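Local coordinates for hypothetical protein AF1432 (Archaeoglobus fulgidus, PDB 1YNB), which probably hydrolyses 2'-deoxyribonucleoside 5'-phosphates to deoxyribonucleosides and phosphate, as a metal-dependent HD-domain 5'-deoxynucleotidase, at residues Arg45-Ala50 / Lys66-Ala71; Phe51-Lys56 / Thr153-Glu158; Ala123-Leu128 / Glu147-Lys152. All coordinates share one frame; numbering follows the deposited sequence.

Contact 1: Arg45-Ala50 / Lys66-Ala71; sequences RAAIIA and KAATAA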
# COMPACT_ATOMS: atom_id res chain seq x y z
N ARG A 45 9.63 -5.57 -2.90
CA ARG A 45 10.45 -4.56 -3.51
C ARG A 45 11.82 -5.08 -3.90
O ARG A 45 12.38 -4.62 -4.90
CB ARG A 45 10.58 -3.31 -2.63
CG ARG A 45 11.32 -2.19 -3.36
CD ARG A 45 11.11 -0.81 -2.79
NE ARG A 45 11.58 -0.72 -1.39
CZ ARG A 45 11.69 0.44 -0.74
NH1 ARG A 45 11.38 1.58 -1.34
NH2 ARG A 45 12.07 0.46 0.53
N ALA A 46 12.34 -6.05 -3.15
CA ALA A 46 13.65 -6.58 -3.51
C ALA A 46 13.53 -7.27 -4.89
O ALA A 46 14.48 -7.22 -5.69
CB ALA A 46 14.12 -7.58 -2.47
N ALA A 47 12.39 -7.92 -5.12
CA ALA A 47 12.18 -8.58 -6.42
C ALA A 47 12.18 -7.58 -7.54
O ALA A 47 12.85 -7.78 -8.56
CB ALA A 47 10.88 -9.43 -6.40
N ILE A 48 11.48 -6.45 -7.38
CA ILE A 48 11.49 -5.42 -8.39
C ILE A 48 12.92 -4.87 -8.55
O ILE A 48 13.41 -4.66 -9.67
CB ILE A 48 10.45 -4.34 -8.02
CG1 ILE A 48 9.04 -4.96 -8.14
CG2 ILE A 48 10.56 -3.09 -8.93
CD1 ILE A 48 7.93 -4.05 -7.64
N ILE A 49 13.62 -4.64 -7.44
CA ILE A 49 14.99 -4.16 -7.58
C ILE A 49 15.89 -5.17 -8.34
O ILE A 49 16.73 -4.76 -9.14
CB ILE A 49 15.62 -3.90 -6.20
CG1 ILE A 49 14.90 -2.66 -5.59
CG2 ILE A 49 17.12 -3.60 -6.32
CD1 ILE A 49 15.31 -2.39 -4.07
N ALA A 50 15.71 -6.47 -8.07
CA ALA A 50 16.54 -7.50 -8.70
C ALA A 50 16.31 -7.47 -10.22
O ALA A 50 17.26 -7.62 -11.00
CB ALA A 50 16.22 -8.86 -8.13
N LYS A 66 13.76 -13.75 -14.08
CA LYS A 66 14.20 -14.86 -13.25
C LYS A 66 14.84 -14.36 -11.94
O LYS A 66 14.81 -15.01 -10.88
CB LYS A 66 15.22 -15.69 -14.02
CG LYS A 66 15.71 -16.90 -13.28
CD LYS A 66 16.54 -17.77 -14.26
CE LYS A 66 16.91 -19.09 -13.65
NZ LYS A 66 17.81 -19.81 -14.62
N ALA A 67 15.49 -13.22 -12.05
CA ALA A 67 16.15 -12.64 -10.89
C ALA A 67 15.05 -12.17 -9.92
O ALA A 67 15.19 -12.33 -8.71
CB ALA A 67 17.03 -11.49 -11.33
N ALA A 68 14.02 -11.57 -10.46
CA ALA A 68 12.91 -11.10 -9.63
C ALA A 68 12.25 -12.27 -8.92
O ALA A 68 12.01 -12.23 -7.71
CB ALA A 68 11.90 -10.35 -10.47
N THR A 69 12.01 -13.36 -9.66
CA THR A 69 11.38 -14.52 -9.05
C THR A 69 12.23 -15.13 -7.97
O THR A 69 11.74 -15.51 -6.91
CB THR A 69 11.06 -15.60 -10.14
OG1 THR A 69 10.29 -15.00 -11.17
CG2 THR A 69 10.31 -16.75 -9.56
N ALA A 70 13.53 -15.22 -8.22
CA ALA A 70 14.41 -15.78 -7.24
C ALA A 70 14.40 -14.93 -5.97
O ALA A 70 14.52 -15.45 -4.86
CB ALA A 70 15.86 -15.84 -7.81
N ALA A 71 14.28 -13.63 -6.14
CA ALA A 71 14.23 -12.73 -4.98
C ALA A 71 12.95 -13.01 -4.17
O ALA A 71 12.96 -12.93 -2.93
CB ALA A 71 14.22 -11.27 -5.44

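Contact 2: Phe51-Lys56 / Thr153-Glu158; sequences FILALK and TDAAKE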
# COMPACT_ATOMS: atom_id res chain seq x y z
N PHE A 51 15.06 -7.25 -10.61
CA PHE A 51 14.67 -7.12 -12.02
C PHE A 51 15.46 -5.93 -12.60
O PHE A 51 16.13 -6.04 -13.63
CB PHE A 51 13.18 -6.84 -12.10
CG PHE A 51 12.66 -6.64 -13.49
CD1 PHE A 51 12.41 -7.75 -14.30
CD2 PHE A 51 12.39 -5.37 -13.97
CE1 PHE A 51 11.89 -7.58 -15.60
CE2 PHE A 51 11.87 -5.18 -15.25
CZ PHE A 51 11.62 -6.33 -16.06
N ILE A 52 15.41 -4.79 -11.90
CA ILE A 52 16.15 -3.62 -12.34
C ILE A 52 17.66 -3.86 -12.45
O ILE A 52 18.29 -3.43 -13.43
CB ILE A 52 15.91 -2.43 -11.39
CG1 ILE A 52 14.47 -1.92 -11.55
CG2 ILE A 52 16.86 -1.27 -11.72
CD1 ILE A 52 14.04 -0.94 -10.42
N LEU A 53 18.24 -4.51 -11.45
CA LEU A 53 19.69 -4.77 -11.46
C LEU A 53 20.09 -5.60 -12.67
O LEU A 53 21.11 -5.34 -13.30
CB LEU A 53 20.13 -5.51 -10.20
CG LEU A 53 20.09 -4.68 -8.90
CD1 LEU A 53 20.54 -5.51 -7.73
CD2 LEU A 53 20.96 -3.46 -9.04
N ALA A 54 19.29 -6.61 -12.99
CA ALA A 54 19.59 -7.47 -14.14
C ALA A 54 19.51 -6.66 -15.42
O ALA A 54 20.43 -6.69 -16.22
CB ALA A 54 18.62 -8.65 -14.18
N LEU A 55 18.43 -5.92 -15.62
CA LEU A 55 18.32 -5.15 -16.84
C LEU A 55 19.45 -4.14 -17.01
O LEU A 55 20.06 -4.05 -18.10
CB LEU A 55 16.98 -4.43 -16.89
CG LEU A 55 15.74 -5.29 -17.17
CD1 LEU A 55 14.54 -4.37 -17.39
CD2 LEU A 55 15.95 -6.17 -18.42
N LYS A 56 19.72 -3.39 -15.95
CA LYS A 56 20.78 -2.38 -15.98
C LYS A 56 22.16 -3.02 -16.13
O LYS A 56 23.12 -2.34 -16.45
CB LYS A 56 20.74 -1.53 -14.70
CG LYS A 56 19.56 -0.55 -14.65
CD LYS A 56 19.85 0.71 -15.47
CE LYS A 56 18.56 1.39 -15.90
NZ LYS A 56 18.81 2.69 -16.59
N THR A 153 27.52 -5.97 -7.51
CA THR A 153 27.39 -5.50 -8.89
C THR A 153 27.56 -4.01 -9.10
O THR A 153 27.26 -3.21 -8.22
CB THR A 153 26.05 -5.93 -9.53
OG1 THR A 153 24.97 -5.15 -9.00
CG2 THR A 153 25.80 -7.40 -9.25
N ASP A 154 28.05 -3.63 -10.28
CA ASP A 154 28.25 -2.22 -10.58
C ASP A 154 26.91 -1.51 -10.65
O ASP A 154 26.82 -0.31 -10.35
CB ASP A 154 28.96 -2.04 -11.92
CG ASP A 154 30.45 -2.38 -11.86
OD1 ASP A 154 31.02 -2.55 -10.75
OD2 ASP A 154 31.04 -2.47 -12.96
N ALA A 155 25.87 -2.22 -11.08
CA ALA A 155 24.55 -1.61 -11.19
C ALA A 155 24.02 -1.25 -9.79
O ALA A 155 23.45 -0.19 -9.59
CB ALA A 155 23.58 -2.57 -11.87
N ALA A 156 24.21 -2.17 -8.85
CA ALA A 156 23.75 -1.96 -7.48
C ALA A 156 24.58 -0.82 -6.87
O ALA A 156 24.04 0.06 -6.20
CB ALA A 156 23.91 -3.25 -6.67
N LYS A 157 25.89 -0.81 -7.11
CA LYS A 157 26.73 0.25 -6.56
C LYS A 157 26.32 1.63 -7.07
O LYS A 157 26.32 2.61 -6.32
CB LYS A 157 28.21 -0.02 -6.88
CG LYS A 157 28.82 -1.13 -6.02
CD LYS A 157 30.24 -1.48 -6.51
CE LYS A 157 30.83 -2.64 -5.71
NZ LYS A 157 32.14 -3.10 -6.32
N GLU A 158 25.95 1.73 -8.33
CA GLU A 158 25.56 3.01 -8.90
C GLU A 158 24.23 3.49 -8.28
O GLU A 158 24.09 4.66 -7.88
CB GLU A 158 25.44 2.86 -10.43
CG GLU A 158 25.07 4.14 -11.21
CD GLU A 158 25.33 4.05 -12.75
OE1 GLU A 158 25.25 2.94 -13.34
OE2 GLU A 158 25.59 5.10 -13.37

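Contact 3: Ala123-Leu128 / Glu147-Lys152; sequences ADKLEL and ENVELK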
# COMPACT_ATOMS: atom_id res chain seq x y z
N ALA A 123 20.09 -7.10 -4.40
CA ALA A 123 18.73 -6.51 -4.27
C ALA A 123 18.24 -6.52 -2.83
O ALA A 123 17.57 -5.56 -2.41
CB ALA A 123 17.73 -7.27 -5.20
N ASP A 124 18.54 -7.59 -2.10
CA ASP A 124 18.18 -7.78 -0.68
C ASP A 124 18.81 -6.62 0.09
O ASP A 124 18.12 -5.90 0.84
CB ASP A 124 18.75 -9.12 -0.20
CG ASP A 124 18.57 -9.35 1.30
OD1 ASP A 124 19.40 -10.06 1.89
OD2 ASP A 124 17.58 -8.84 1.90
N LYS A 125 20.10 -6.42 -0.09
CA LYS A 125 20.81 -5.32 0.61
C LYS A 125 20.40 -3.92 0.15
O LYS A 125 20.32 -2.98 0.94
CB LYS A 125 22.33 -5.49 0.40
CG LYS A 125 22.87 -6.77 0.98
CD LYS A 125 24.38 -6.78 0.73
CE LYS A 125 24.94 -8.18 0.63
NZ LYS A 125 26.25 -8.06 -0.10
N LEU A 126 20.17 -3.73 -1.14
CA LEU A 126 19.75 -2.43 -1.61
C LEU A 126 18.35 -2.11 -1.08
O LEU A 126 18.07 -0.94 -0.78
CB LEU A 126 19.66 -2.35 -3.15
CG LEU A 126 20.76 -1.65 -3.94
CD1 LEU A 126 20.24 -1.48 -5.39
CD2 LEU A 126 21.11 -0.26 -3.35
N GLU A 127 17.46 -3.11 -1.04
CA GLU A 127 16.10 -2.88 -0.55
C GLU A 127 16.20 -2.35 0.91
O GLU A 127 15.50 -1.38 1.33
CB GLU A 127 15.28 -4.16 -0.60
CG GLU A 127 13.74 -3.94 -0.60
CD GLU A 127 13.17 -3.44 0.74
OE1 GLU A 127 13.58 -3.96 1.82
OE2 GLU A 127 12.30 -2.53 0.70
N LEU A 128 17.03 -3.03 1.68
CA LEU A 128 17.27 -2.63 3.09
C LEU A 128 17.79 -1.21 3.16
O LEU A 128 17.32 -0.41 3.99
CB LEU A 128 18.27 -3.59 3.75
CG LEU A 128 18.76 -3.22 5.16
CD1 LEU A 128 17.62 -3.29 6.19
CD2 LEU A 128 19.80 -4.22 5.53
N GLU A 147 24.09 2.25 5.62
CA GLU A 147 25.50 2.62 5.59
C GLU A 147 26.43 1.41 5.53
O GLU A 147 26.11 0.33 6.04
CB GLU A 147 25.85 3.49 6.83
CG GLU A 147 25.15 4.87 6.78
CD GLU A 147 25.35 5.77 8.00
OE1 GLU A 147 25.68 5.25 9.08
OE2 GLU A 147 25.15 7.01 7.87
N ASN A 148 27.59 1.62 4.91
CA ASN A 148 28.61 0.57 4.77
C ASN A 148 28.02 -0.70 4.17
O ASN A 148 28.23 -1.83 4.67
CB ASN A 148 29.21 0.24 6.14
CG ASN A 148 29.53 1.49 6.96
OD1 ASN A 148 30.20 2.41 6.48
ND2 ASN A 148 29.04 1.51 8.21
N VAL A 149 27.26 -0.53 3.09
CA VAL A 149 26.64 -1.68 2.45
C VAL A 149 27.59 -2.21 1.42
O VAL A 149 28.08 -1.45 0.58
CB VAL A 149 25.31 -1.29 1.78
CG1 VAL A 149 24.76 -2.47 0.97
CG2 VAL A 149 24.32 -0.90 2.84
N GLU A 150 27.84 -3.51 1.48
CA GLU A 150 28.74 -4.17 0.55
C GLU A 150 27.94 -4.79 -0.58
O GLU A 150 27.32 -5.83 -0.41
CB GLU A 150 29.51 -5.28 1.28
CG GLU A 150 30.19 -4.87 2.58
CD GLU A 150 31.31 -3.85 2.39
OE1 GLU A 150 32.26 -3.85 3.20
OE2 GLU A 150 31.23 -3.03 1.44
N LEU A 151 27.93 -4.14 -1.74
CA LEU A 151 27.21 -4.64 -2.90
C LEU A 151 28.26 -5.23 -3.82
O LEU A 151 29.42 -4.83 -3.75
CB LEU A 151 26.48 -3.49 -3.59
CG LEU A 151 25.40 -2.86 -2.69
CD1 LEU A 151 24.96 -1.53 -3.26
CD2 LEU A 151 24.22 -3.82 -2.53
N LYS A 152 27.85 -6.17 -4.68
CA LYS A 152 28.78 -6.82 -5.59
C LYS A 152 28.72 -6.29 -7.01
O LYS A 152 29.76 -6.17 -7.67
CB LYS A 152 28.53 -8.32 -5.64
CG LYS A 152 28.57 -9.07 -4.31
CD LYS A 152 28.13 -10.52 -4.56
CE LYS A 152 27.59 -11.23 -3.30
NZ LYS A 152 26.72 -12.42 -3.64

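Contact 1: Arg45-Ala50 / Lys66-Ala71
Helical backbone torsions (phi -63° and -62°) keep both helices regular through Ala47 and Ala68, whose CA atoms come within 4.1 Å of each other. Helices 39-56 and 61-73 run nearly antiparallel here, at 157°. The axes of the two short segments approach to 7.4 Å. Methyl groups and main chain fill the seam. The fit is reciprocal at its centre. Ala47 CB lies 3.3 Å from Ala68 O, and Ala68 CB lies 3.3 Å from Ala47 O. Ala71 CB points into the other helix and rests on Ala47 CA at 3.5 Å. One turn further along helix 39-56, Ala50 CB meets Ala67 O at 3.7 Å. A weak CA-H...O contact joins Ala68 CA to Ala47 O at 3.5 Å. This pair of helices is part of the all-helical HD-domain fold. Ala50 also touches Ala123 of helix 117-135, while Ala47 packs on Leu72 of the second subunit. The contact is buried, and the side chains that touch are all single methyls. Cohesion therefore comes from dispersion and carbon-oxygen contacts with the main chain, and the close spacing of the helices probably depends on the small size of alanine.

Contact 2: Phe51-Lys56 / Thr153-Glu158
Leu53 of helix 39-56 packs against the first turn of helix 154-166, a turn opened by Thr153 as N-cap. The contact joins a central helix of the HD-domain fold to the last helix of the chain. The short segments cross at 116°, with axes 9.1 Å apart at closest approach.

The contacts across the interface are mainly apolar. In Leu53, CG sits beside the backbone N (chi1 -70°); CD1 continues the chain extended, and the other branch, CD2, turns onto the helix start. That methyl is 3.8 Å from Ala156 CB and 4.0 Å from Ala155 CB. It also lies against the main chain, 3.5 Å from Ala156 N. Lys56 adds only the base of its side chain, with CB 4.1 Å from Ala155 CB. Its chain then bends at chi2 and leads the amine away.

Helix 117-135 and the second subunit lie nearby. Tyr119 and Asp122 of helix 117-135 touch Leu53. On another part of helix 39-56, the ring of Phe51 meets Phe73 of the second subunit edge-to-face.

The polar bonds hold the helix start itself. Asp122 OD2 accepts from Thr153 N, which ties the cap residue to helix 117-135. Thr153 OG1 in turn accepts the capping bond from Ala156 N, at 3.1 Å and with an N-H...O angle of 153°.

Contact 3: Ala123-Leu128 / Glu147-Lys152
Glu150 O accepts from Lys125 NZ, the one hydrogen bond between segments 123-128 and 147-152. The first lies on helix 117-135 of the HD-domain fold, the second in a loop. The modelled separation of NZ and Glu150 O, 2.5 Å, is very short, and its exact value is doubtful. Lys125 has CG beside its backbone N (chi1 -62°) and runs extended from there, which carries the amine out from the helix to the Glu150 carbonyl. Its CD is 3.3 Å from Glu150 O, so the carbonyl meets methylene as well as ammonium. Nearer the helix, Lys125 CB touches both Val149 CG1 and Leu151 CD2 at 3.9 Å. Lys152 NZ stands 5.6 Å from Lys125 NZ; the two like charges probably repel weakly. An alanine in place of Lys125 would probably leave Glu150 O without this donor and let the loop shift where the methylenes had lain against it. Asp122, just before the helix segment, accepts from Lys152 N and so gives the loop a second tie. Tyr160 of helix 154-166 packs on Val149, Leu151 and Leu126. The deeper apolar part is a pair of leucines. Their side chains cross at about a right angle, with Leu126 CD2 4.1 Å from Leu151 CD1.

Overall arrangement
Contacts 1 and 2 use neighbouring parts of helix 39-56, and their segments alternate along the chain. Their centres are 11 Å apart, and Ala68 CB meets Phe51 CB at 4.1 Å between them. Helix 117-135 joins both to contact 3. Its Ala123 CB is 3.3 Å from Ala46 O, and Ala123 N is 3.7 Å from Leu53 CD1. A salt bridge also links contacts 1 and 3, with Arg45 NE 2.9 Å from Glu127 OE2. Contacts 1 and 3 border the probable metal site, where His42, His74, Asp75 and Asp124 of segment 123-128 converge as in HD-domain hydrolases; no metal is bound to them here. Ala46 touches this group, and Glu127 OE1 is hydrogen-bonded to His42 ND1. Contacts 1 and 2 also face the second subunit.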